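Branched-chain-amino-acid aminotransferase (Deinococcus radiodurans, PDB 3UZO) probably catalyses the pyridoxal-phosphate-dependent transfer of amino groups between leucine, isoleucine or valine and 2-oxoglutarate. Local coordinates at residues E77-Y82 / D95-R100; Y269-L274 / D338-I343; N90-D95 / E352-K357. All blocks are in the same frame, centred on the assembly; numbering follows the deposited sequence.

How the contacts relate
Contacts 1 and 3 lie next to each other, with centres about 9 Å apart. They share Asp95 and helix 94-107, and both reach the antiparallel sheet in which strands 74-83 and 89-91 are neighbours. Contact 2 joins helices 266-277 and 331-344, its centre about 15 Å from that of contact 1 and 13 Å from that of contact 3. Along the chain, 90-95 follows 77-82 and runs into 95-100 at Asp95, and both helices of contact 2 come before 352-357 brings the C-terminal end back to 90-95. Ser270 with Arg93 and Leu274 with Trp354 connect contacts 2 and 3, so the chain's end ties this sheet to helix 266-277, whose start binds the cofactor, and through it to helix 331-344.

Contact 1 of 3, residues E77-Y82 / D95-R100; sequences EGLKAY and DQNAAR. With PLP (pyridoxal-5'-phosphate), chain C.
Arg100 meets Glu77 side-on, offering NE and NH2 to the two carboxylate oxygens in a bidentate salt bridge. The bond from Arg100 NE to Glu77 OE2 is 2.7 Å long and almost straight at 176°, lies in the guanidinium plane and uses the syn lone pair of the oxygen. Its companion, Arg100 NH2 to Glu77 OE1 at 2.8 Å, reaches the syn side too but is tilted from both planes. With two bonds of this kind the guanidinium can hardly rotate, and its remaining edge is presented to the cofactor: Arg100 NH1 donates to PLP O2P over 2.7 Å, while NH2 adds a weak bond to the same oxygen.

This is part of the cofactor site of a class-IV aminotransferase, where Ser265, Ile266 and Thr267 also hydrogen-bond PLP. A bend at chi3 (67°) in the otherwise extended arginine turns the guanidinium between carboxylate and phosphate. Water 1 donates to Gly78 O at 2.7 Å and to PLP O1P at 3.0 Å, linking the backbone of Gly78, just before strand residues 79-82, to the phosphate.

Behind this first shell, Glu77 CG rests against Asn97 O on helix 94-107, and the side chain of Leu79 packs across that of Asn97. Pro264 O takes a further hydrogen bond from Arg100 NH1, and strand 141-151 pairs with the backbone of Glu77 and Leu79.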
loop_
_atom_site.group_PDB
_atom_site.type_symbol
_atom_site.label_atom_id
_atom_site.label_comp_id
_atom_site.label_asym_id
_atom_site.label_seq_id
_atom_site.Cartn_x
_atom_site.Cartn_y
_atom_site.Cartn_z
ATOM N N GLU A 77 -0.985 -12.172 -7.463
ATOM C CA GLU A 77 -2.052 -13.138 -7.592
ATOM C C GLU A 77 -1.701 -14.362 -6.770
ATOM O O GLU A 77 -0.597 -14.469 -6.226
ATOM C CB GLU A 77 -2.244 -13.543 -9.052
ATOM C CG GLU A 77 -3.245 -12.675 -9.799
ATOM C CD GLU A 77 -4.616 -12.683 -9.149
ATOM O OE1 GLU A 77 -5.041 -13.749 -8.668
ATOM O OE2 GLU A 77 -5.276 -11.621 -9.132
ATOM N N GLY A 78 -2.650 -15.282 -6.687
ATOM C CA GLY A 78 -2.444 -16.503 -5.940
ATOM C C GLY A 78 -3.337 -17.574 -6.521
ATOM O O GLY A 78 -4.546 -17.387 -6.605
ATOM N N LEU A 79 -2.745 -18.682 -6.958
ATOM C CA LEU A 79 -3.513 -19.777 -7.516
ATOM C C LEU A 79 -2.734 -21.060 -7.303
ATOM O O LEU A 79 -1.535 -21.027 -7.034
ATOM C CB LEU A 79 -3.798 -19.564 -9.008
ATOM C CG LEU A 79 -2.625 -19.430 -9.972
ATOM C CD1 LEU A 79 -3.117 -19.758 -11.373
ATOM C CD2 LEU A 79 -2.041 -18.020 -9.903
ATOM N N LYS A 80 -3.407 -22.192 -7.448
ATOM C CA LYS A 80 -2.764 -23.475 -7.182
ATOM C C LYS A 80 -2.799 -24.496 -8.305
ATOM O O LYS A 80 -3.669 -24.451 -9.179
ATOM C CB LYS A 80 -3.417 -24.123 -5.955
ATOM C CG LYS A 80 -3.179 -23.418 -4.608
ATOM C CD LYS A 80 -4.083 -24.047 -3.536
ATOM C CE LYS A 80 -3.779 -23.518 -2.133
ATOM N NZ LYS A 80 -4.920 -23.835 -1.220
ATOM N N ALA A 81 -1.839 -25.415 -8.252
ATOM C CA ALA A 81 -1.752 -26.536 -9.184
ATOM C C ALA A 81 -2.035 -27.743 -8.284
ATOM O O ALA A 81 -1.603 -27.766 -7.121
ATOM C CB ALA A 81 -0.347 -26.630 -9.790
ATOM N N TYR A 82 -2.765 -28.727 -8.796
ATOM C CA TYR A 82 -3.110 -29.902 -7.996
ATOM C C TYR A 82 -2.801 -31.226 -8.690
ATOM O O TYR A 82 -2.968 -31.360 -9.895
ATOM C CB TYR A 82 -4.605 -29.896 -7.634
ATOM C CG TYR A 82 -5.159 -28.589 -7.074
ATOM C CD1 TYR A 82 -5.479 -27.518 -7.920
ATOM C CD2 TYR A 82 -5.412 -28.445 -5.708
ATOM C CE1 TYR A 82 -6.042 -26.338 -7.415
ATOM C CE2 TYR A 82 -5.971 -27.268 -5.191
ATOM C CZ TYR A 82 -6.281 -26.223 -6.048
ATOM O OH TYR A 82 -6.815 -25.062 -5.536
ATOM N N ASP A 95 -7.182 -18.351 -15.929
ATOM C CA ASP A 95 -7.649 -17.256 -16.769
ATOM C C ASP A 95 -8.288 -16.167 -15.897
ATOM O O ASP A 95 -8.186 -14.979 -16.190
ATOM C CB ASP A 95 -8.671 -17.775 -17.787
ATOM C CG ASP A 95 -9.921 -18.351 -17.131
ATOM O OD1 ASP A 95 -9.818 -19.360 -16.392
ATOM O OD2 ASP A 95 -11.009 -17.785 -17.355
ATOM N N GLN A 96 -8.949 -16.580 -14.821
ATOM C CA GLN A 96 -9.590 -15.622 -13.922
ATOM C C GLN A 96 -8.525 -14.778 -13.217
ATOM O O GLN A 96 -8.665 -13.563 -13.100
ATOM C CB GLN A 96 -10.462 -16.363 -12.904
ATOM C CG GLN A 96 -11.658 -17.074 -13.535
ATOM C CD GLN A 96 -12.556 -16.112 -14.289
ATOM O OE1 GLN A 96 -13.115 -15.190 -13.707
ATOM N NE2 GLN A 96 -12.688 -16.318 -15.595
ATOM N N ASN A 97 -7.451 -15.425 -12.766
ATOM C CA ASN A 97 -6.358 -14.714 -12.099
ATOM C C ASN A 97 -5.687 -13.740 -13.057
ATOM O O ASN A 97 -5.342 -12.631 -12.668
ATOM C CB ASN A 97 -5.298 -15.695 -11.594
ATOM C CG ASN A 97 -5.825 -16.618 -10.523
ATOM O OD1 ASN A 97 -5.772 -16.314 -9.327
ATOM N ND2 ASN A 97 -6.350 -17.743 -10.942
ATOM N N ALA A 98 -5.483 -14.163 -14.307
ATOM C CA ALA A 98 -4.841 -13.303 -15.297
ATOM C C ALA A 98 -5.673 -12.051 -15.505
ATOM O O ALA A 98 -5.143 -10.948 -15.540
ATOM C CB ALA A 98 -4.676 -14.038 -16.629
ATOM N N ALA A 99 -6.980 -12.231 -15.661
ATOM C CA ALA A 99 -7.878 -11.099 -15.867
ATOM C C ALA A 99 -7.861 -10.178 -14.648
ATOM O O ALA A 99 -7.820 -8.949 -14.778
ATOM C CB ALA A 99 -9.297 -11.603 -16.127
ATOM N N ARG A 100 -7.879 -10.767 -13.458
ATOM C CA ARG A 100 -7.874 -9.947 -12.262
ATOM C C ARG A 100 -6.572 -9.181 -12.101
ATOM O O ARG A 100 -6.581 -8.032 -11.663
ATOM C CB ARG A 100 -8.129 -10.790 -11.006
ATOM C CG ARG A 100 -8.328 -9.938 -9.755
ATOM C CD ARG A 100 -8.826 -10.759 -8.588
ATOM N NE ARG A 100 -7.832 -11.723 -8.132
ATOM C CZ ARG A 100 -8.070 -12.648 -7.207
ATOM N NH1 ARG A 100 -9.274 -12.725 -6.648
ATOM N NH2 ARG A 100 -7.109 -13.494 -6.844
HETATM N N1 PLP C . -9.857 -11.405 0.008
HETATM C C2 PLP C . -8.517 -11.031 0.137
HETATM C C2A PLP C . -8.190 -9.764 0.931
HETATM C C3 PLP C . -7.519 -11.859 -0.493
HETATM O O3 PLP C . -6.219 -11.536 -0.391
HETATM C C4 PLP C . -7.917 -13.039 -1.238
HETATM C C4A PLP C . -6.779 -13.902 -1.925
HETATM C C5 PLP C . -9.353 -13.368 -1.322
HETATM C C6 PLP C . -10.291 -12.546 -0.698
HETATM C C5A PLP C . -9.911 -14.537 -2.038
HETATM O O4P PLP C . -9.717 -14.496 -3.426
HETATM P P PLP C . -9.343 -15.813 -4.232
HETATM O O1P PLP C . -8.057 -16.413 -3.772
HETATM O O2P PLP C . -9.276 -15.289 -5.687
HETATM O O3P PLP C . -10.557 -16.692 -4.144
HETATM O O HOH W 1 -5.429 -15.550 -4.798
#

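Contact 2 of 3, residues Y269-L274 / D338-I343; sequences YSLLWL and DELVGI
Glu339, whose OE2 is held by a salt bridge to Arg278, lays its aliphatic part against Leu274, with Glu339 CG 3.7 Å from Leu274 CG. A chi1 of -167°, with CG anti to the backbone N, brings the methylene against the leucine, and the bend at chi2 turns the carboxylate toward Arg278. Lys348 adds only a long, weak ion pair with OE1.

Leu274 is the hub of an otherwise apolar meeting. Of its two branches, Leu274 CD2 lies over the backbone of the opposing helix, 3.9 Å from Leu340 CA, whereas Leu274 CD1 meets Ile343 CD1 tip to tip, also at 3.9 Å. Helices 266-277 and 331-344 pack here at a steep angle of 112° between their directions, the short axes approaching to 10.5 Å. The first of them begins at the cofactor: Ile266 and Thr267, at its N-terminal end, hydrogen-bond PLP in this class-IV aminotransferase.

One turn nearer that end, Leu271 sends CD1 to within 3.9 Å of Leu340 CG, while its side chain also touches Ile308 and Phe254. Leu340 is therefore met by two leucines of the same helix, Leu271 at its CB and CG, Leu274 mainly at its backbone and also at CB. Leu274 has a further neighbour in Trp354, which comes from the C-terminal segment.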
loop_
_atom_site.group_PDB
_atom_site.type_symbol
_atom_site.label_atom_id
_atom_site.label_comp_id
_atom_site.label_asym_id
_atom_site.label_seq_id
_atom_site.Cartn_x
_atom_site.Cartn_y
_atom_site.Cartn_z
ATOM N N TYR A 269 -16.644 -16.370 -6.494
ATOM C CA TYR A 269 -17.437 -16.505 -7.715
ATOM C C TYR A 269 -17.633 -17.965 -8.092
ATOM O O TYR A 269 -18.663 -18.341 -8.663
ATOM C CB TYR A 269 -16.800 -15.737 -8.877
ATOM C CG TYR A 269 -17.007 -14.252 -8.766
ATOM C CD1 TYR A 269 -15.942 -13.393 -8.500
ATOM C CD2 TYR A 269 -18.289 -13.706 -8.864
ATOM C CE1 TYR A 269 -16.149 -12.027 -8.328
ATOM C CE2 TYR A 269 -18.507 -12.347 -8.694
ATOM C CZ TYR A 269 -17.435 -11.514 -8.423
ATOM O OH TYR A 269 -17.652 -10.176 -8.214
ATOM N N SER A 270 -16.646 -18.795 -7.779
ATOM C CA SER A 270 -16.760 -20.213 -8.082
ATOM C C SER A 270 -17.871 -20.818 -7.211
ATOM O O SER A 270 -18.734 -21.556 -7.702
ATOM C CB SER A 270 -15.426 -20.919 -7.820
ATOM O OG SER A 270 -14.392 -20.365 -8.627
ATOM N N LEU A 271 -17.843 -20.497 -5.920
ATOM C CA LEU A 271 -18.840 -20.997 -4.976
ATOM C C LEU A 271 -20.226 -20.499 -5.370
ATOM O O LEU A 271 -21.220 -21.208 -5.230
ATOM C CB LEU A 271 -18.499 -20.526 -3.559
ATOM C CG LEU A 271 -17.594 -21.430 -2.713
ATOM C CD1 LEU A 271 -16.482 -22.008 -3.552
ATOM C CD2 LEU A 271 -17.045 -20.636 -1.546
ATOM N N LEU A 272 -20.273 -19.265 -5.854
ATOM C CA LEU A 272 -21.511 -18.642 -6.291
ATOM C C LEU A 272 -22.109 -19.506 -7.408
ATOM O O LEU A 272 -23.310 -19.792 -7.418
ATOM C CB LEU A 272 -21.188 -17.238 -6.807
ATOM C CG LEU A 272 -22.000 -15.994 -6.436
ATOM C CD1 LEU A 272 -22.504 -16.068 -5.016
ATOM C CD2 LEU A 272 -21.111 -14.761 -6.628
ATOM N N TRP A 273 -21.255 -19.944 -8.333
ATOM C CA TRP A 273 -21.689 -20.768 -9.457
ATOM C C TRP A 273 -22.105 -22.169 -9.012
ATOM O O TRP A 273 -23.163 -22.670 -9.405
ATOM C CB TRP A 273 -20.569 -20.884 -10.505
ATOM C CG TRP A 273 -21.040 -21.465 -11.811
ATOM C CD1 TRP A 273 -21.588 -20.783 -12.862
ATOM C CD2 TRP A 273 -21.097 -22.856 -12.165
ATOM N NE1 TRP A 273 -21.987 -21.664 -13.845
ATOM C CE2 TRP A 273 -21.699 -22.941 -13.440
ATOM C CE3 TRP A 273 -20.700 -24.038 -11.526
ATOM C CZ2 TRP A 273 -21.915 -24.162 -14.086
ATOM C CZ3 TRP A 273 -20.915 -25.253 -12.170
ATOM C CH2 TRP A 273 -21.517 -25.305 -13.437
ATOM N N LEU A 274 -21.267 -22.803 -8.195
ATOM C CA LEU A 274 -21.540 -24.151 -7.700
ATOM C C LEU A 274 -22.823 -24.201 -6.877
ATOM O O LEU A 274 -23.620 -25.136 -7.006
ATOM C CB LEU A 274 -20.362 -24.640 -6.845
ATOM C CG LEU A 274 -19.271 -25.512 -7.481
ATOM C CD1 LEU A 274 -19.112 -25.191 -8.951
ATOM C CD2 LEU A 274 -17.957 -25.305 -6.734
ATOM N N ASP A 338 -16.768 -29.825 -0.499
ATOM C CA ASP A 338 -16.518 -31.074 -1.209
ATOM C C ASP A 338 -16.605 -30.889 -2.719
ATOM O O ASP A 338 -15.825 -31.479 -3.465
ATOM C CB ASP A 338 -17.492 -32.165 -0.747
ATOM C CG ASP A 338 -17.225 -32.620 0.680
ATOM O OD1 ASP A 338 -16.087 -32.438 1.158
ATOM O OD2 ASP A 338 -18.146 -33.170 1.322
ATOM N N GLU A 339 -17.547 -30.064 -3.171
ATOM C CA GLU A 339 -17.712 -29.810 -4.599
ATOM C C GLU A 339 -16.515 -29.017 -5.138
ATOM O O GLU A 339 -15.925 -29.373 -6.161
ATOM C CB GLU A 339 -19.007 -29.024 -4.850
ATOM C CG GLU A 339 -19.467 -28.966 -6.310
ATOM C CD GLU A 339 -19.811 -30.337 -6.870
ATOM O OE1 GLU A 339 -20.329 -31.170 -6.103
ATOM O OE2 GLU A 339 -19.573 -30.579 -8.075
ATOM N N LEU A 340 -16.155 -27.947 -4.439
ATOM C CA LEU A 340 -15.036 -27.106 -4.856
ATOM C C LEU A 340 -13.711 -27.882 -4.883
ATOM O O LEU A 340 -13.003 -27.884 -5.889
ATOM C CB LEU A 340 -14.932 -25.893 -3.926
ATOM C CG LEU A 340 -13.833 -24.843 -4.145
ATOM C CD1 LEU A 340 -12.530 -25.333 -3.552
ATOM C CD2 LEU A 340 -13.692 -24.533 -5.627
ATOM N N VAL A 341 -13.391 -28.550 -3.779
ATOM C CA VAL A 341 -12.153 -29.315 -3.676
ATOM C C VAL A 341 -12.151 -30.524 -4.621
ATOM O O VAL A 341 -11.119 -30.874 -5.191
ATOM C CB VAL A 341 -11.923 -29.779 -2.221
ATOM C CG1 VAL A 341 -10.595 -30.507 -2.106
ATOM C CG2 VAL A 341 -11.933 -28.576 -1.295
ATOM N N GLY A 342 -13.313 -31.153 -4.785
ATOM C CA GLY A 342 -13.412 -32.299 -5.679
ATOM C C GLY A 342 -13.060 -31.908 -7.106
ATOM O O GLY A 342 -12.378 -32.649 -7.822
ATOM N N ILE A 343 -13.524 -30.733 -7.519
ATOM C CA ILE A 343 -13.246 -30.233 -8.863
ATOM C C ILE A 343 -11.752 -29.947 -9.031
ATOM O O ILE A 343 -11.126 -30.377 -10.003
ATOM C CB ILE A 343 -14.041 -28.935 -9.143
ATOM C CG1 ILE A 343 -15.529 -29.266 -9.279
ATOM C CG2 ILE A 343 -13.516 -28.252 -10.404
ATOM C CD1 ILE A 343 -16.433 -28.048 -9.308
#

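Contact 3 of 3, residues N90-D95 / E352-K357; sequences NLFRPD and EGWIVK
Strands 89-91 and 356-357 run antiparallel, with Leu91 and Val356 forming a hydrogen-bonded pair and Asn90 and Lys357 the adjoining non-hydrogen-bonded pair. Val356 N donates to Leu91 O over 2.9 Å, and Leu91 N returns a bond of the same length to Val356 O. A CA-H...O contact of 3.3 Å from Ile355 CA to Leu91 O follows. Ile355 has a positive phi (85°) just before the strand begins, and its N is buried with no partner in the model.

Past this ladder the two segments are held mainly by side chains. The guanidinium of Arg93 lies flat on the indole of Trp354, the planes only 6° apart, and CZ stands 3.8 Å from the centroid of the five-membered ring in a cation-pi contact. CD of the same arginine adds a CH-pi contact over that ring; the bend at chi3 (70°) lets both CD and the flat end follow the indole. This is where the C-terminal segment joins the edge of the antiparallel sheet of the class-IV aminotransferase fold, right at the start of helix 94-107, for which Arg93 occupies the N-cap position. Ser270, on helix 266-277, takes a hydrogen bond from Arg93 NH1.

Phe92 comes alongside Trp354, its CE1 3.7 Å from CE3 of the indole, with the ring planes nearly at right angles. Pro94, at the start of the helix, brings its CG within 3.8 Å of CG2 of Val356, which shares a sheet face with Leu91. Water 2 donates to both Asp95 OD1 and Gly353 O, the latter over 2.6 Å, and so spans the first turn of the helix and the start of the C-terminal segment.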
loop_
_atom_site.group_PDB
_atom_site.type_symbol
_atom_site.label_atom_id
_atom_site.label_comp_id
_atom_site.label_asym_id
_atom_site.label_seq_id
_atom_site.Cartn_x
_atom_site.Cartn_y
_atom_site.Cartn_z
ATOM N N ASN A 90 -3.876 -30.453 -12.334
ATOM C CA ASN A 90 -4.876 -29.413 -12.558
ATOM C C ASN A 90 -4.421 -28.021 -12.130
ATOM O O ASN A 90 -3.852 -27.844 -11.054
ATOM C CB ASN A 90 -6.163 -29.732 -11.786
ATOM C CG ASN A 90 -7.011 -30.790 -12.461
ATOM O OD1 ASN A 90 -6.671 -31.286 -13.536
ATOM N ND2 ASN A 90 -8.135 -31.132 -11.833
ATOM N N LEU A 91 -4.682 -27.040 -12.987
ATOM C CA LEU A 91 -4.399 -25.644 -12.687
ATOM C C LEU A 91 -5.835 -25.102 -12.676
ATOM O O LEU A 91 -6.563 -25.249 -13.660
ATOM C CB LEU A 91 -3.551 -25.016 -13.798
ATOM C CG LEU A 91 -2.920 -23.639 -13.559
ATOM C CD1 LEU A 91 -2.238 -23.554 -12.184
ATOM C CD2 LEU A 91 -1.904 -23.395 -14.673
ATOM N N PHE A 92 -6.246 -24.527 -11.548
ATOM C CA PHE A 92 -7.611 -24.028 -11.364
ATOM C C PHE A 92 -7.869 -22.585 -11.805
ATOM O O PHE A 92 -7.288 -21.638 -11.273
ATOM C CB PHE A 92 -7.991 -24.190 -9.884
ATOM C CG PHE A 92 -9.422 -23.856 -9.575
ATOM C CD1 PHE A 92 -10.455 -24.710 -9.969
ATOM C CD2 PHE A 92 -9.740 -22.703 -8.866
ATOM C CE1 PHE A 92 -11.790 -24.423 -9.652
ATOM C CE2 PHE A 92 -11.073 -22.398 -8.543
ATOM C CZ PHE A 92 -12.099 -23.258 -8.934
ATOM N N ARG A 93 -8.756 -22.436 -12.784
ATOM C CA ARG A 93 -9.153 -21.140 -13.334
ATOM C C ARG A 93 -8.072 -20.049 -13.454
ATOM O O ARG A 93 -8.297 -18.897 -13.055
ATOM C CB ARG A 93 -10.340 -20.603 -12.518
ATOM C CG ARG A 93 -11.433 -21.638 -12.283
ATOM C CD ARG A 93 -12.727 -20.999 -11.805
ATOM N NE ARG A 93 -13.355 -20.224 -12.874
ATOM C CZ ARG A 93 -14.423 -19.453 -12.723
ATOM N NH1 ARG A 93 -15.006 -19.336 -11.534
ATOM N NH2 ARG A 93 -14.910 -18.801 -13.767
ATOM N N PRO A 94 -6.904 -20.378 -14.039
ATOM C CA PRO A 94 -5.841 -19.377 -14.176
ATOM C C PRO A 94 -6.223 -18.169 -15.029
ATOM O O PRO A 94 -5.657 -17.090 -14.869
ATOM C CB PRO A 94 -4.692 -20.178 -14.781
ATOM C CG PRO A 94 -5.424 -21.177 -15.650
ATOM C CD PRO A 94 -6.535 -21.630 -14.731
ATOM N N ASP A 95 -7.182 -18.351 -15.929
ATOM C CA ASP A 95 -7.649 -17.256 -16.769
ATOM C C ASP A 95 -8.288 -16.167 -15.897
ATOM O O ASP A 95 -8.186 -14.979 -16.190
ATOM C CB ASP A 95 -8.671 -17.775 -17.787
ATOM C CG ASP A 95 -9.921 -18.351 -17.131
ATOM O OD1 ASP A 95 -9.818 -19.360 -16.392
ATOM O OD2 ASP A 95 -11.009 -17.785 -17.355
ATOM N N GLU A 352 -17.129 -26.279 -17.590
ATOM C CA GLU A 352 -16.362 -25.928 -18.784
ATOM C C GLU A 352 -15.505 -24.682 -18.564
ATOM O O GLU A 352 -15.957 -23.711 -17.970
ATOM C CB GLU A 352 -17.308 -25.695 -19.966
ATOM C CG GLU A 352 -18.331 -26.804 -20.171
ATOM C CD GLU A 352 -17.698 -28.182 -20.257
ATOM O OE1 GLU A 352 -16.865 -28.402 -21.160
ATOM O OE2 GLU A 352 -18.035 -29.046 -19.420
ATOM N N GLY A 353 -14.262 -24.712 -19.033
ATOM C CA GLY A 353 -13.403 -23.551 -18.869
ATOM C C GLY A 353 -12.598 -23.576 -17.583
ATOM O O GLY A 353 -11.495 -23.033 -17.529
ATOM N N TRP A 354 -13.158 -24.182 -16.539
ATOM C CA TRP A 354 -12.453 -24.290 -15.274
ATOM C C TRP A 354 -11.539 -25.487 -15.495
ATOM O O TRP A 354 -11.955 -26.483 -16.084
ATOM C CB TRP A 354 -13.396 -24.637 -14.119
ATOM C CG TRP A 354 -14.498 -23.662 -13.802
ATOM C CD1 TRP A 354 -15.104 -22.786 -14.656
ATOM C CD2 TRP A 354 -15.220 -23.582 -12.566
ATOM N NE1 TRP A 354 -16.171 -22.170 -14.028
ATOM C CE2 TRP A 354 -16.262 -22.645 -12.746
ATOM C CE3 TRP A 354 -15.090 -24.218 -11.324
ATOM C CZ2 TRP A 354 -17.173 -22.331 -11.729
ATOM C CZ3 TRP A 354 -15.995 -23.907 -10.313
ATOM C CH2 TRP A 354 -17.025 -22.971 -10.525
ATOM N N ILE A 355 -10.308 -25.377 -15.029
ATOM C CA ILE A 355 -9.312 -26.443 -15.136
ATOM C C ILE A 355 -8.513 -26.513 -16.434
ATOM O O ILE A 355 -9.040 -26.746 -17.531
ATOM C CB ILE A 355 -9.925 -27.855 -14.827
ATOM C CG1 ILE A 355 -8.898 -28.709 -14.085
ATOM C CG2 ILE A 355 -10.305 -28.590 -16.105
ATOM C CD1 ILE A 355 -7.608 -28.925 -14.838
ATOM N N VAL A 356 -7.218 -26.293 -16.275
ATOM C CA VAL A 356 -6.266 -26.358 -17.363
ATOM C C VAL A 356 -5.303 -27.467 -16.955
ATOM O O VAL A 356 -4.683 -27.401 -15.887
ATOM C CB VAL A 356 -5.485 -25.043 -17.510
ATOM C CG1 VAL A 356 -4.320 -25.237 -18.470
ATOM C CG2 VAL A 356 -6.413 -23.935 -18.001
ATOM N N LYS A 357 -5.206 -28.498 -17.784
ATOM C CA LYS A 357 -4.305 -29.616 -17.513
ATOM C C LYS A 357 -2.887 -29.165 -17.829
ATOM O O LYS A 357 -2.623 -28.652 -18.914
ATOM C CB LYS A 357 -4.680 -30.824 -18.381
ATOM C CG LYS A 357 -5.975 -31.513 -17.963
ATOM C CD LYS A 357 -5.814 -32.188 -16.602
ATOM C CE LYS A 357 -7.084 -32.894 -16.161
ATOM N NZ LYS A 357 -6.923 -33.558 -14.830
HETATM O O HOH W 2 -9.223 -21.972 -16.998
#